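Long-range contacts in glycoside Hydrolase (Bacteroides uniformis, PDB 5TA0), which probably hydrolyses agarose-type galactans, holding agaro-oligosaccharides such as neoagarooctaose in a pocket of its (alpha/beta)6 barrel: residues L29-K34 with L461-T466; N94-P99 with P107-R112; T303-E308 with V632-M637; I307-M312 with K529-D534; A438-K443 with R517-N522. All blocks are in the same frame, centred on the assembly; numbering follows the deposited sequence.

Interaction 1 (L29-K34 with L461-T466). With SO4 (sulfate ion), chain D.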
# COMPACT_ATOMS: atom_id res chain seq x y z
N LEU A 29 -5.67 20.72 14.09
CA LEU A 29 -4.51 20.91 13.22
C LEU A 29 -3.55 21.84 13.95
O LEU A 29 -3.89 23.01 14.19
CB LEU A 29 -4.96 21.57 11.91
CG LEU A 29 -3.94 22.14 10.93
CD1 LEU A 29 -2.90 21.12 10.55
CD2 LEU A 29 -4.61 22.65 9.67
N ASN A 30 -2.39 21.33 14.34
CA ASN A 30 -1.36 22.16 14.97
C ASN A 30 -0.30 22.48 13.93
O ASN A 30 0.74 21.79 13.83
CB ASN A 30 -0.79 21.46 16.21
CG ASN A 30 -1.83 21.27 17.30
OD1 ASN A 30 -2.56 22.19 17.62
ND2 ASN A 30 -1.94 20.06 17.82
N LEU A 31 -0.55 23.52 13.13
CA LEU A 31 0.23 23.73 11.89
C LEU A 31 1.64 24.30 12.10
O LEU A 31 2.38 24.41 11.15
CB LEU A 31 -0.57 24.50 10.82
CG LEU A 31 -1.34 25.76 11.24
CD1 LEU A 31 -0.41 26.79 11.90
CD2 LEU A 31 -2.08 26.42 10.10
N ASN A 32 2.00 24.62 13.35
CA ASN A 32 3.37 25.01 13.69
C ASN A 32 4.23 23.86 14.24
O ASN A 32 5.40 24.08 14.54
CB ASN A 32 3.34 26.14 14.72
CG ASN A 32 2.80 25.69 16.06
OD1 ASN A 32 1.71 25.08 16.13
ND2 ASN A 32 3.52 25.97 17.13
N VAL A 33 3.66 22.66 14.33
CA VAL A 33 4.33 21.50 14.93
C VAL A 33 4.65 20.47 13.86
O VAL A 33 3.73 19.78 13.38
CB VAL A 33 3.47 20.86 16.05
CG1 VAL A 33 4.21 19.70 16.72
CG2 VAL A 33 3.06 21.93 17.06
N LYS A 34 5.91 20.37 13.48
CA LYS A 34 6.35 19.36 12.52
C LYS A 34 6.13 17.97 13.09
O LYS A 34 6.41 17.72 14.25
CB LYS A 34 7.83 19.57 12.21
CG LYS A 34 8.37 18.71 11.07
CD LYS A 34 9.73 19.19 10.61
CE LYS A 34 10.80 19.07 11.67
NZ LYS A 34 12.03 19.78 11.21
N LEU A 461 -13.72 21.59 13.85
CA LEU A 461 -12.33 21.84 13.42
C LEU A 461 -11.68 22.96 14.22
O LEU A 461 -12.27 24.04 14.36
CB LEU A 461 -12.28 22.23 11.93
CG LEU A 461 -12.78 21.19 10.91
CD1 LEU A 461 -14.28 21.05 10.88
CD2 LEU A 461 -12.28 21.56 9.52
N SER A 462 -10.46 22.71 14.70
CA SER A 462 -9.62 23.74 15.34
C SER A 462 -8.28 23.83 14.62
O SER A 462 -7.65 22.81 14.38
CB SER A 462 -9.40 23.43 16.82
OG SER A 462 -10.64 23.43 17.51
N VAL A 463 -7.86 25.04 14.27
CA VAL A 463 -6.57 25.26 13.63
C VAL A 463 -5.74 26.10 14.58
O VAL A 463 -6.12 27.24 14.88
CB VAL A 463 -6.69 25.95 12.26
CG1 VAL A 463 -5.32 26.10 11.62
CG2 VAL A 463 -7.62 25.15 11.35
N ASN A 464 -4.66 25.53 15.10
CA ASN A 464 -3.83 26.15 16.13
C ASN A 464 -2.45 26.41 15.59
O ASN A 464 -1.99 25.74 14.66
CB ASN A 464 -3.70 25.24 17.35
CG ASN A 464 -5.04 24.78 17.90
OD1 ASN A 464 -5.26 23.58 18.08
ND2 ASN A 464 -5.93 25.72 18.15
N GLY A 465 -1.78 27.39 16.19
CA GLY A 465 -0.37 27.63 15.91
C GLY A 465 -0.04 28.82 15.06
O GLY A 465 1.13 29.04 14.76
N THR A 466 -1.06 29.57 14.64
CA THR A 466 -0.84 30.85 13.97
C THR A 466 -1.77 31.91 14.54
O THR A 466 -2.89 31.60 14.95
CB THR A 466 -1.01 30.76 12.46
OG1 THR A 466 -0.77 32.05 11.88
CG2 THR A 466 -2.41 30.28 12.07
S SO4 D . 14.17 19.03 14.30
O1 SO4 D . 15.23 20.04 14.25
O2 SO4 D . 13.67 18.89 15.68
O3 SO4 D . 13.04 19.53 13.51
O4 SO4 D . 14.74 17.80 13.79
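Leu29 pairs with the strand of Val463 as a textbook parallel bridge, its two backbone groups bonding to the residues flanking that partner. Leu29 N gives its hydrogen to Ser462 O at 2.9 Å, and Leu29 O receives Asn464 N at 2.8 Å, almost straight at 178°. The two aliphatic side chains lie side by side on one face of the sheet, with Leu29 CD2 4.0 Å from Val463 CG1. Asn30 leaves from the other face, next to Asn464; its ND2 turns to Glu426 and Gln28, while OD1 comes within 3.3 Å of Asn464 CB. Leu31 N closes the pairing with a hydrogen bond of 3.1 Å to Asn464 O. Leu31 CG lies between the backbone N and the carbonyl carbon (chi1 47°), which swings CD2 to 3.6 Å from Val463 CG1 and lays CD1 over the peptide joining Gly465 to Thr466. A type I turn from Asn30 to Val33 then carries the chain from the nine-stranded sheet of the beta-sandwich domain to a neighbouring sheet. At this corner Asn32 OD1 sits 3.3 Å from Gly465 CA, and Asn32 ND2 bonds to Asn522. Gly465 has a positive phi of 105° and stands directly against Asn32, both of which suit a residue without a side chain. Backbone bonds thus set the register of these two sequence-distant strands, while leucine and valine pack on one face and amides stand on the other.

Interaction 2 (N94-P99 with P107-R112)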
# COMPACT_ATOMS: atom_id res chain seq x y z
N ASN A 94 8.32 -15.51 -25.88
CA ASN A 94 8.78 -15.62 -27.27
C ASN A 94 10.24 -15.88 -27.47
O ASN A 94 10.63 -16.17 -28.60
CB ASN A 94 8.37 -14.36 -28.04
CG ASN A 94 6.87 -14.25 -28.20
OD1 ASN A 94 6.17 -13.62 -27.37
ND2 ASN A 94 6.35 -14.92 -29.18
N VAL A 95 11.07 -15.77 -26.44
CA VAL A 95 12.52 -15.96 -26.61
C VAL A 95 12.86 -17.42 -26.91
O VAL A 95 12.29 -18.36 -26.35
CB VAL A 95 13.27 -15.38 -25.40
CG1 VAL A 95 13.06 -16.20 -24.13
CG2 VAL A 95 14.75 -15.20 -25.71
N LYS A 96 13.85 -17.61 -27.78
CA LYS A 96 14.29 -18.95 -28.11
C LYS A 96 15.09 -19.54 -26.95
O LYS A 96 15.62 -18.81 -26.09
CB LYS A 96 15.10 -18.94 -29.40
CG LYS A 96 14.20 -18.69 -30.61
CD LYS A 96 14.95 -18.30 -31.87
CE LYS A 96 15.75 -19.46 -32.45
NZ LYS A 96 14.99 -20.62 -32.98
N GLU A 97 15.16 -20.87 -26.95
CA GLU A 97 15.90 -21.63 -25.95
C GLU A 97 17.37 -21.71 -26.29
O GLU A 97 17.75 -21.83 -27.46
CB GLU A 97 15.32 -23.05 -25.89
CG GLU A 97 15.75 -23.87 -24.69
CD GLU A 97 15.16 -25.25 -24.66
OE1 GLU A 97 14.78 -25.77 -25.73
OE2 GLU A 97 15.05 -25.83 -23.57
N ASP A 98 18.22 -21.68 -25.28
CA ASP A 98 19.65 -21.83 -25.46
C ASP A 98 19.94 -23.25 -25.99
O ASP A 98 19.68 -24.22 -25.29
CB ASP A 98 20.36 -21.63 -24.09
CG ASP A 98 21.88 -21.53 -24.19
OD1 ASP A 98 22.45 -22.04 -25.18
OD2 ASP A 98 22.49 -20.94 -23.25
N PRO A 99 20.53 -23.39 -27.19
CA PRO A 99 20.81 -24.74 -27.67
C PRO A 99 21.85 -25.50 -26.85
O PRO A 99 21.91 -26.73 -26.97
CB PRO A 99 21.33 -24.49 -29.11
CG PRO A 99 21.87 -23.11 -29.07
CD PRO A 99 21.00 -22.34 -28.12
N PRO A 107 20.88 -16.59 -24.63
CA PRO A 107 21.34 -15.22 -24.40
C PRO A 107 21.34 -14.33 -25.61
O PRO A 107 21.02 -13.15 -25.51
CB PRO A 107 22.75 -15.42 -23.83
CG PRO A 107 22.71 -16.76 -23.17
CD PRO A 107 21.79 -17.58 -24.03
N ASP A 108 21.66 -14.87 -26.79
CA ASP A 108 21.68 -14.05 -28.01
C ASP A 108 20.28 -13.61 -28.42
O ASP A 108 20.06 -12.45 -28.75
CB ASP A 108 22.31 -14.83 -29.17
CG ASP A 108 23.78 -15.07 -28.98
OD1 ASP A 108 24.51 -14.20 -28.47
OD2 ASP A 108 24.23 -16.15 -29.40
N ASP A 109 19.32 -14.53 -28.43
CA ASP A 109 17.97 -14.17 -28.81
C ASP A 109 17.36 -13.21 -27.79
O ASP A 109 16.64 -12.27 -28.14
CB ASP A 109 17.07 -15.37 -28.99
CG ASP A 109 15.83 -15.02 -29.76
OD1 ASP A 109 15.95 -14.42 -30.88
OD2 ASP A 109 14.71 -15.34 -29.32
N LEU A 110 17.66 -13.43 -26.52
CA LEU A 110 17.20 -12.49 -25.49
C LEU A 110 17.75 -11.09 -25.70
O LEU A 110 17.02 -10.11 -25.66
CB LEU A 110 17.57 -13.03 -24.12
CG LEU A 110 17.08 -12.26 -22.90
CD1 LEU A 110 15.58 -11.97 -22.93
CD2 LEU A 110 17.43 -13.04 -21.66
N ALA A 111 19.05 -11.00 -25.97
CA ALA A 111 19.64 -9.69 -26.29
C ALA A 111 18.97 -9.05 -27.52
O ALA A 111 18.72 -7.83 -27.52
CB ALA A 111 21.14 -9.81 -26.50
N ARG A 112 18.65 -9.85 -28.53
CA ARG A 112 18.02 -9.34 -29.75
C ARG A 112 16.62 -8.79 -29.50
O ARG A 112 16.28 -7.69 -29.95
CB ARG A 112 17.99 -10.43 -30.82
CG ARG A 112 17.52 -9.94 -32.18
CD ARG A 112 17.29 -11.09 -33.15
NE ARG A 112 16.31 -12.09 -32.69
CZ ARG A 112 15.00 -12.01 -32.88
NH1 ARG A 112 14.48 -10.96 -33.51
NH2 ARG A 112 14.19 -12.97 -32.44
O HOH W 1 12.31 -15.18 -30.52
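Asp109 OD2 is held from two directions, by Lys96 N at 2.9 Å and by a water at 2.7 Å. The backbone N-H is nearly straight to it (164°) and arrives on the anti side of the carboxylate, 25° out of its plane. The same water donates to Asn94 O, also at 2.7 Å, so one carboxylate oxygen holds the chain at two points as it leaves a helix, Lys96 directly and Asn94 through water. Asp109 reaches them because its CG lies opposite the backbone N across the first torsion (chi1 -163°), projecting the acid toward residues 94-99. In one of its two conformers Arg112 may grip the other oxygen, Asp109 OD1, side-on with NE and NH2, a hold that is doubtful because the side chain is disordered. The methylenes of Lys96 cross the carboxylate at about a right angle, with Lys96 CB 3.6 Å from Asp109 OD2, but the ammonium group leads away. Beside this polar cluster Val95 CG2 packs 3.9 Å from Leu110 CB. Farther along, Asp98 OD2 rests 3.5 Å from Pro107 CD, its charge being met by Arg101. The contact closes the loop between helix 86-94 and helix 107-123, within the connection from barrel strand 80-84 to strand 134-140. Trp156 bonds to Val95 O nearby, and Phe175 and Arg178 of helix 170-183 pack against Leu110 at the start of helix 107-123.

Interaction 3 (T303-E308 with V632-M637)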
# COMPACT_ATOMS: atom_id res chain seq x y z
N THR A 303 -1.86 -6.60 10.12
CA THR A 303 -1.04 -7.24 9.11
C THR A 303 0.36 -6.61 9.06
O THR A 303 1.37 -7.29 9.15
CB THR A 303 -1.71 -7.09 7.74
OG1 THR A 303 -3.06 -7.60 7.82
CG2 THR A 303 -0.95 -7.82 6.66
N MET A 304 0.38 -5.29 8.93
CA MET A 304 1.67 -4.58 8.79
C MET A 304 2.51 -4.63 10.06
O MET A 304 3.72 -4.86 9.99
CB MET A 304 1.43 -3.16 8.32
CG MET A 304 0.87 -3.08 6.92
SD MET A 304 0.73 -1.42 6.23
CE MET A 304 -0.64 -0.83 7.18
N ASP A 305 1.87 -4.50 11.22
CA ASP A 305 2.58 -4.67 12.50
C ASP A 305 3.22 -6.04 12.66
O ASP A 305 4.31 -6.15 13.22
CB ASP A 305 1.67 -4.39 13.71
CG ASP A 305 1.49 -2.89 14.02
OD1 ASP A 305 1.95 -2.03 13.23
OD2 ASP A 305 0.84 -2.59 15.05
N MET A 306 2.57 -7.09 12.17
CA MET A 306 3.11 -8.42 12.33
C MET A 306 4.35 -8.65 11.46
O MET A 306 5.34 -9.21 11.92
CB MET A 306 2.03 -9.45 12.02
CG MET A 306 2.35 -10.82 12.55
SD MET A 306 0.88 -11.85 12.76
CE MET A 306 1.55 -13.14 13.82
N ILE A 307 4.30 -8.15 10.22
CA ILE A 307 5.48 -8.21 9.36
C ILE A 307 6.65 -7.48 10.04
O ILE A 307 7.76 -8.00 10.15
CB ILE A 307 5.21 -7.63 7.96
CG1 ILE A 307 4.20 -8.50 7.20
CG2 ILE A 307 6.49 -7.52 7.18
CD1 ILE A 307 3.74 -7.87 5.90
N GLU A 308 6.40 -6.26 10.52
CA GLU A 308 7.47 -5.47 11.15
C GLU A 308 8.00 -6.14 12.41
O GLU A 308 9.22 -6.22 12.59
CB GLU A 308 6.97 -4.09 11.51
CG GLU A 308 6.67 -3.21 10.30
CD GLU A 308 5.99 -1.90 10.66
OE1 GLU A 308 5.59 -1.18 9.70
OE2 GLU A 308 5.77 -1.59 11.86
N VAL A 632 -2.66 -13.02 20.99
CA VAL A 632 -2.09 -11.67 20.85
C VAL A 632 -1.00 -11.80 19.80
O VAL A 632 0.00 -12.48 20.03
CB VAL A 632 -1.50 -11.16 22.17
CG1 VAL A 632 -0.91 -9.77 21.99
CG2 VAL A 632 -2.57 -11.17 23.27
N SER A 633 -1.22 -11.19 18.63
CA SER A 633 -0.26 -11.30 17.53
C SER A 633 0.98 -10.44 17.80
O SER A 633 2.10 -10.93 17.69
CB SER A 633 -0.91 -10.93 16.20
OG SER A 633 -1.55 -9.69 16.27
N THR A 634 0.76 -9.18 18.16
CA THR A 634 1.86 -8.23 18.42
C THR A 634 1.47 -7.25 19.50
O THR A 634 0.29 -6.91 19.65
CB THR A 634 2.25 -7.42 17.15
OG1 THR A 634 1.13 -6.69 16.68
CG2 THR A 634 2.78 -8.32 16.05
N VAL A 635 2.48 -6.77 20.22
CA VAL A 635 2.38 -5.60 21.07
C VAL A 635 3.51 -4.67 20.69
O VAL A 635 4.68 -5.05 20.77
CB VAL A 635 2.43 -5.96 22.56
CG1 VAL A 635 2.36 -4.70 23.40
CG2 VAL A 635 1.30 -6.93 22.91
N THR A 636 3.14 -3.50 20.18
CA THR A 636 4.11 -2.45 19.81
C THR A 636 3.66 -1.14 20.41
O THR A 636 2.58 -1.04 20.98
CB THR A 636 4.30 -2.37 18.28
OG1 THR A 636 3.08 -1.94 17.65
CG2 THR A 636 4.72 -3.72 17.71
N MET A 637 4.48 -0.11 20.30
CA MET A 637 4.15 1.18 20.94
C MET A 637 4.68 2.34 20.12
O MET A 637 5.83 2.34 19.71
CB MET A 637 4.71 1.22 22.36
CG MET A 637 4.36 2.48 23.14
SD MET A 637 4.61 2.30 24.92
CE MET A 637 6.40 2.17 24.95
O HOH W 2 1.07 -4.09 17.34
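Asp305 and Thr634 touch directly and are also bridged by one water molecule, a compact case of a buried solvent molecule completing a helix-to-sheet joint. The water donates to Asp305 OD2 at 2.7 Å and accepts from Thr634 OG1 at 2.7 Å, while Thr636 OG1 gives it a second hydrogen at 3.0 Å. Both threonines place OG1 between the backbone N and the carbonyl carbon (chi1 59° for Thr634, 65° for Thr636), and being two residues apart on the strand they present their hydroxyls to the same site. The methyl of Thr634 does a different job: CG2 lies against the helix backbone, 3.7 Å from Met306 CA. Met306, the third main contributor, keeps its chain extended beyond CG and sets SD 4.0 Å from Ser633 CB, with CE at a similar distance. Tyr535 and Leu536 of strand 523-538 also pack on this methionine. Helix 303-308 passes over strand 632-637 at 77°, the axes approaching to 8.1 Å, and so joins the barrel helix 298-315 to a sheet of the C-terminal beta domains. Asp305 is also salt-bridged to Lys529, Arg360 and Arg563. With three basic partners and a donating water round it, this buried carboxylate is probably kept ionised, while the water lets two neutral hydroxyls share in binding it and the methionine and the threonine methyl fill the apolar part beside it.

Interaction 4 (I307-M312 with K529-D534). With EDO (1,2-ethanediol), chain I.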
# COMPACT_ATOMS: atom_id res chain seq x y z
N ILE A 307 4.30 -8.15 10.22
CA ILE A 307 5.48 -8.21 9.36
C ILE A 307 6.65 -7.48 10.04
O ILE A 307 7.76 -8.00 10.15
CB ILE A 307 5.21 -7.63 7.96
CG1 ILE A 307 4.20 -8.50 7.20
CG2 ILE A 307 6.49 -7.52 7.18
CD1 ILE A 307 3.74 -7.87 5.90
N GLU A 308 6.40 -6.26 10.52
CA GLU A 308 7.47 -5.47 11.15
C GLU A 308 8.00 -6.14 12.41
O GLU A 308 9.22 -6.22 12.59
CB GLU A 308 6.97 -4.09 11.51
CG GLU A 308 6.67 -3.21 10.30
CD GLU A 308 5.99 -1.90 10.66
OE1 GLU A 308 5.59 -1.18 9.70
OE2 GLU A 308 5.77 -1.59 11.86
N GLN A 309 7.10 -6.60 13.28
CA GLN A 309 7.54 -7.17 14.55
C GLN A 309 8.34 -8.45 14.36
O GLN A 309 9.37 -8.64 15.03
CB GLN A 309 6.33 -7.45 15.46
CG GLN A 309 6.64 -8.20 16.76
CD GLN A 309 7.42 -7.37 17.76
OE1 GLN A 309 6.86 -6.54 18.46
NE2 GLN A 309 8.71 -7.60 17.82
N TYR A 310 7.88 -9.33 13.46
CA TYR A 310 8.64 -10.57 13.24
C TYR A 310 9.95 -10.31 12.51
O TYR A 310 10.98 -10.95 12.80
CB TYR A 310 7.81 -11.70 12.61
CG TYR A 310 8.58 -12.98 12.62
CD1 TYR A 310 9.05 -13.55 11.44
CD2 TYR A 310 8.94 -13.58 13.81
CE1 TYR A 310 9.82 -14.70 11.46
CE2 TYR A 310 9.68 -14.74 13.85
CZ TYR A 310 10.13 -15.30 12.68
OH TYR A 310 10.89 -16.44 12.70
N SER A 311 9.96 -9.34 11.59
CA SER A 311 11.22 -8.91 10.99
C SER A 311 12.21 -8.44 12.05
O SER A 311 13.38 -8.80 12.01
CB SER A 311 10.97 -7.83 9.95
OG SER A 311 10.14 -8.30 8.89
N MET A 312 11.73 -7.66 13.01
CA MET A 312 12.62 -7.27 14.11
C MET A 312 13.16 -8.47 14.88
O MET A 312 14.35 -8.58 15.11
CB MET A 312 11.90 -6.32 15.07
CG MET A 312 11.78 -4.91 14.51
SD MET A 312 13.33 -4.00 14.35
CE MET A 312 13.75 -3.81 16.08
N LYS A 529 8.52 4.40 16.88
CA LYS A 529 7.79 3.15 17.08
C LYS A 529 8.73 2.09 17.64
O LYS A 529 9.83 1.87 17.09
CB LYS A 529 7.17 2.70 15.77
CG LYS A 529 6.25 1.52 15.91
CD LYS A 529 5.52 1.30 14.61
CE LYS A 529 4.54 0.15 14.70
NZ LYS A 529 3.75 0.09 13.45
N TYR A 530 8.30 1.44 18.71
CA TYR A 530 9.10 0.45 19.43
C TYR A 530 8.42 -0.91 19.39
O TYR A 530 7.19 -0.99 19.44
CB TYR A 530 9.34 0.89 20.87
CG TYR A 530 10.19 2.12 21.00
CD1 TYR A 530 11.58 2.03 21.05
CD2 TYR A 530 9.62 3.38 21.07
CE1 TYR A 530 12.38 3.16 21.15
CE2 TYR A 530 10.42 4.52 21.20
CZ TYR A 530 11.79 4.41 21.22
OH TYR A 530 12.58 5.53 21.37
N TYR A 531 9.24 -1.95 19.31
CA TYR A 531 8.75 -3.32 19.19
C TYR A 531 9.04 -4.10 20.46
O TYR A 531 9.94 -3.75 21.21
CB TYR A 531 9.42 -3.98 17.97
CG TYR A 531 9.06 -3.25 16.71
CD1 TYR A 531 7.90 -3.56 16.01
CD2 TYR A 531 9.83 -2.19 16.26
CE1 TYR A 531 7.52 -2.83 14.88
CE2 TYR A 531 9.47 -1.47 15.13
CZ TYR A 531 8.32 -1.81 14.44
OH TYR A 531 7.92 -1.07 13.33
N ALA A 532 8.25 -5.12 20.71
CA ALA A 532 8.45 -6.00 21.87
C ALA A 532 9.53 -7.03 21.60
O ALA A 532 9.96 -7.28 20.46
CB ALA A 532 7.14 -6.68 22.22
N THR A 533 9.98 -7.70 22.66
CA THR A 533 10.96 -8.74 22.53
C THR A 533 10.42 -10.04 21.95
O THR A 533 11.19 -10.85 21.50
CB THR A 533 11.63 -9.08 23.87
OG1 THR A 533 10.64 -9.56 24.79
CG2 THR A 533 12.32 -7.84 24.48
N ASP A 534 9.11 -10.23 21.99
CA ASP A 534 8.49 -11.47 21.52
C ASP A 534 7.11 -11.13 20.94
O ASP A 534 6.68 -9.99 20.99
CB ASP A 534 8.36 -12.45 22.71
CG ASP A 534 8.36 -13.90 22.30
OD1 ASP A 534 8.20 -14.24 21.11
OD2 ASP A 534 8.56 -14.73 23.23
C1 EDO I . 14.71 -10.11 20.15
O1 EDO I . 13.36 -9.79 19.82
C2 EDO I . 15.33 -8.90 20.82
O2 EDO I . 14.48 -8.40 21.84
O HOH W 3 4.90 -8.20 19.70
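Gln309 and Tyr531, whose CA atoms are 6.1 Å apart, mark the place where helix 307-312 crosses strand 529-531 at 57°, the axes coming within 9.4 Å at their closest. The phenol of Tyr531 crosses Glu308 obliquely, its OH donating to Glu308 OE2 at 2.7 Å from well above the carboxylate plane. Lys529 NZ approaches that same oxygen, Glu308 OE2, on its syn side at 3.1 Å in a salt bridge, and is itself shared with Asp305. Arg360 holds the other oxygen of Glu308. In fold terms a helix of the (alpha/beta)6 barrel is here clasped by strand 523-538, a long strand of the beta domains, and Thr636 of the adjoining strand touches Tyr531 too. The bend of Gln309 at chi2 (70°) brings OE1 to the edge of the tyrosine ring, the amide standing nearly perpendicular to it. There OE1 accepts Ala532 N at 3.0 Å, in the carbonyl plane on a lone pair. Over one face of the ring stands Met312, its CG making a CH-pi contact 4.1 Å from the centroid of Tyr531. The sulfur, Met312 SD, adds an oblique Met-aromatic contact at 5.0 Å from that centroid.

Interaction 5 (A438-K443 with R517-N522). With GOL (glycerol), chain Y.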
# COMPACT_ATOMS: atom_id res chain seq x y z
N ALA A 438 -1.83 16.28 7.81
CA ALA A 438 -1.70 17.63 7.27
C ALA A 438 -0.29 17.93 6.84
O ALA A 438 0.67 17.41 7.43
CB ALA A 438 -2.15 18.66 8.29
N TYR A 439 -0.18 18.77 5.81
CA TYR A 439 1.10 19.13 5.18
C TYR A 439 1.11 20.62 4.86
O TYR A 439 0.12 21.16 4.34
CB TYR A 439 1.38 18.26 3.92
CG TYR A 439 1.43 16.79 4.28
CD1 TYR A 439 2.64 16.20 4.64
CD2 TYR A 439 0.28 16.02 4.38
CE1 TYR A 439 2.71 14.88 5.06
CE2 TYR A 439 0.34 14.71 4.81
CZ TYR A 439 1.55 14.14 5.15
OH TYR A 439 1.65 12.85 5.61
N VAL A 440 2.23 21.26 5.15
CA VAL A 440 2.40 22.72 4.97
C VAL A 440 3.40 22.99 3.86
O VAL A 440 4.57 22.59 3.94
CB VAL A 440 2.95 23.34 6.26
CG1 VAL A 440 3.28 24.83 6.04
CG2 VAL A 440 1.98 23.18 7.43
N ASP A 441 2.94 23.63 2.80
CA ASP A 441 3.75 24.01 1.67
C ASP A 441 3.76 25.52 1.55
O ASP A 441 2.94 26.10 0.84
CB ASP A 441 3.22 23.42 0.37
CG ASP A 441 4.08 23.76 -0.84
OD1 ASP A 441 5.30 23.89 -0.69
OD2 ASP A 441 3.54 23.85 -1.94
N GLY A 442 4.69 26.14 2.26
CA GLY A 442 4.80 27.62 2.23
C GLY A 442 3.59 28.30 2.83
O GLY A 442 3.34 28.20 4.02
N LYS A 443 2.81 28.95 1.96
CA LYS A 443 1.58 29.64 2.34
C LYS A 443 0.36 28.73 2.38
O LYS A 443 -0.71 29.12 2.85
CB LYS A 443 1.30 30.79 1.34
CG LYS A 443 2.48 31.74 1.18
CD LYS A 443 2.17 32.97 0.36
CE LYS A 443 3.42 33.84 0.25
NZ LYS A 443 3.14 35.21 -0.26
N ARG A 517 1.15 34.95 4.21
CA ARG A 517 2.59 34.69 4.21
C ARG A 517 2.86 33.25 4.59
O ARG A 517 1.96 32.54 5.06
CB ARG A 517 3.29 35.64 5.17
CG ARG A 517 3.23 37.11 4.71
CD ARG A 517 4.09 38.00 5.57
NE ARG A 517 5.51 37.78 5.33
CZ ARG A 517 6.49 38.14 6.17
NH1 ARG A 517 6.24 38.72 7.33
NH2 ARG A 517 7.76 37.87 5.84
N LYS A 518 4.11 32.83 4.43
CA LYS A 518 4.46 31.43 4.72
C LYS A 518 4.20 31.08 6.18
O LYS A 518 4.44 31.87 7.08
CB LYS A 518 5.91 31.15 4.34
CG LYS A 518 6.16 31.19 2.84
CD LYS A 518 7.54 30.66 2.48
CE LYS A 518 7.66 30.39 0.99
NZ LYS A 518 8.97 29.76 0.66
N VAL A 519 3.67 29.88 6.42
CA VAL A 519 3.38 29.40 7.75
C VAL A 519 4.69 29.06 8.47
O VAL A 519 5.52 28.38 7.91
CB VAL A 519 2.47 28.14 7.67
CG1 VAL A 519 2.33 27.45 9.02
CG2 VAL A 519 1.11 28.56 7.12
N LYS A 520 4.81 29.50 9.72
CA LYS A 520 6.01 29.28 10.52
C LYS A 520 5.88 27.98 11.31
O LYS A 520 4.95 27.82 12.10
CB LYS A 520 6.23 30.46 11.49
N ILE A 521 6.82 27.07 11.08
CA ILE A 521 6.85 25.80 11.79
C ILE A 521 7.99 25.91 12.79
O ILE A 521 9.14 26.00 12.36
CB ILE A 521 7.05 24.61 10.82
CG1 ILE A 521 5.88 24.57 9.80
CG2 ILE A 521 7.14 23.30 11.60
CD1 ILE A 521 5.97 23.46 8.76
N ASN A 522 7.66 25.93 14.08
CA ASN A 522 8.63 26.25 15.13
C ASN A 522 8.74 25.24 16.26
O ASN A 522 9.43 25.49 17.24
CB ASN A 522 8.34 27.66 15.70
CG ASN A 522 6.91 27.82 16.20
OD1 ASN A 522 6.20 26.85 16.48
ND2 ASN A 522 6.48 29.07 16.30
C1 GOL Y . 6.81 34.96 2.25
O1 GOL Y . 6.62 34.73 3.65
C2 GOL Y . 6.56 36.42 1.90
O2 GOL Y . 6.21 36.55 0.52
C3 GOL Y . 7.82 37.23 2.12
O3 GOL Y . 7.53 38.61 1.84
O HOH W 4 5.81 27.33 5.36
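Gly442 O accepts the N-H of Val519 from an uncommon direction, 43° above the carbonyl plane, although the bond has an ordinary length of 2.9 Å and is nearly straight at hydrogen. The glycine stands in the two-residue turn of a beta hairpin, between antiparallel strands 434-441 and 444-451 of the beta-sandwich domain, and its phi of 65° together with the angles of Lys443 matches a type II' turn. A water reinforces the bond by donating to Gly442 O at 2.9 Å and to Val519 O at 2.8 Å, so the backbone of Val519 is tied to this single carbonyl both directly and through solvent. Behind the polar link lies a small apolar patch. Val440, on the strand leading into the turn, crosses Val519 at about a right angle with Val440 CG1 3.8 Å from Val519 CB. Ile521 reaches toward Val440 tip to tip, its CD1 3.9 Å from Val440 CB. Val445 of the returning strand touches both valines and helps to close the patch. On the exposed side the lysines are used for their methylenes: Lys443 CG lies 3.7 Å from Arg517 C, over the peptide leading to Lys518, and the extended chain of Lys518 runs beside Gly442. The connecting loop between strands 508-514 and 523-538 is thereby fastened to the hairpin tip. A glycerol, probably from the crystallisation liquor, takes a hydrogen bond from Lys518 N to its O1 at 3.2 Å and a weak one from Lys443 NZ to its O2.

The five contacts fall into two pairs and an outlier. Interactions 1 and 5, centres 10 Å apart, share the nine-stranded sheet and join where Asn32 ND2 meets Asn522 OD1; their segments alternate along the chain. Interactions 3 and 4, centres about 7 Å apart, both start from helix 298-315 and reach adjacent strands, 631-642 and 523-538, of a five-stranded sheet, with Asp305 and Lys529 linking them. Interaction 2, its centre about 61 Å from that of interaction 1, lies across the chain's centre and is local to the barrel. The N-terminal segment thus enters the beta-sandwich before the chain builds the barrel, and the later beta domains return to pack against a barrel helix.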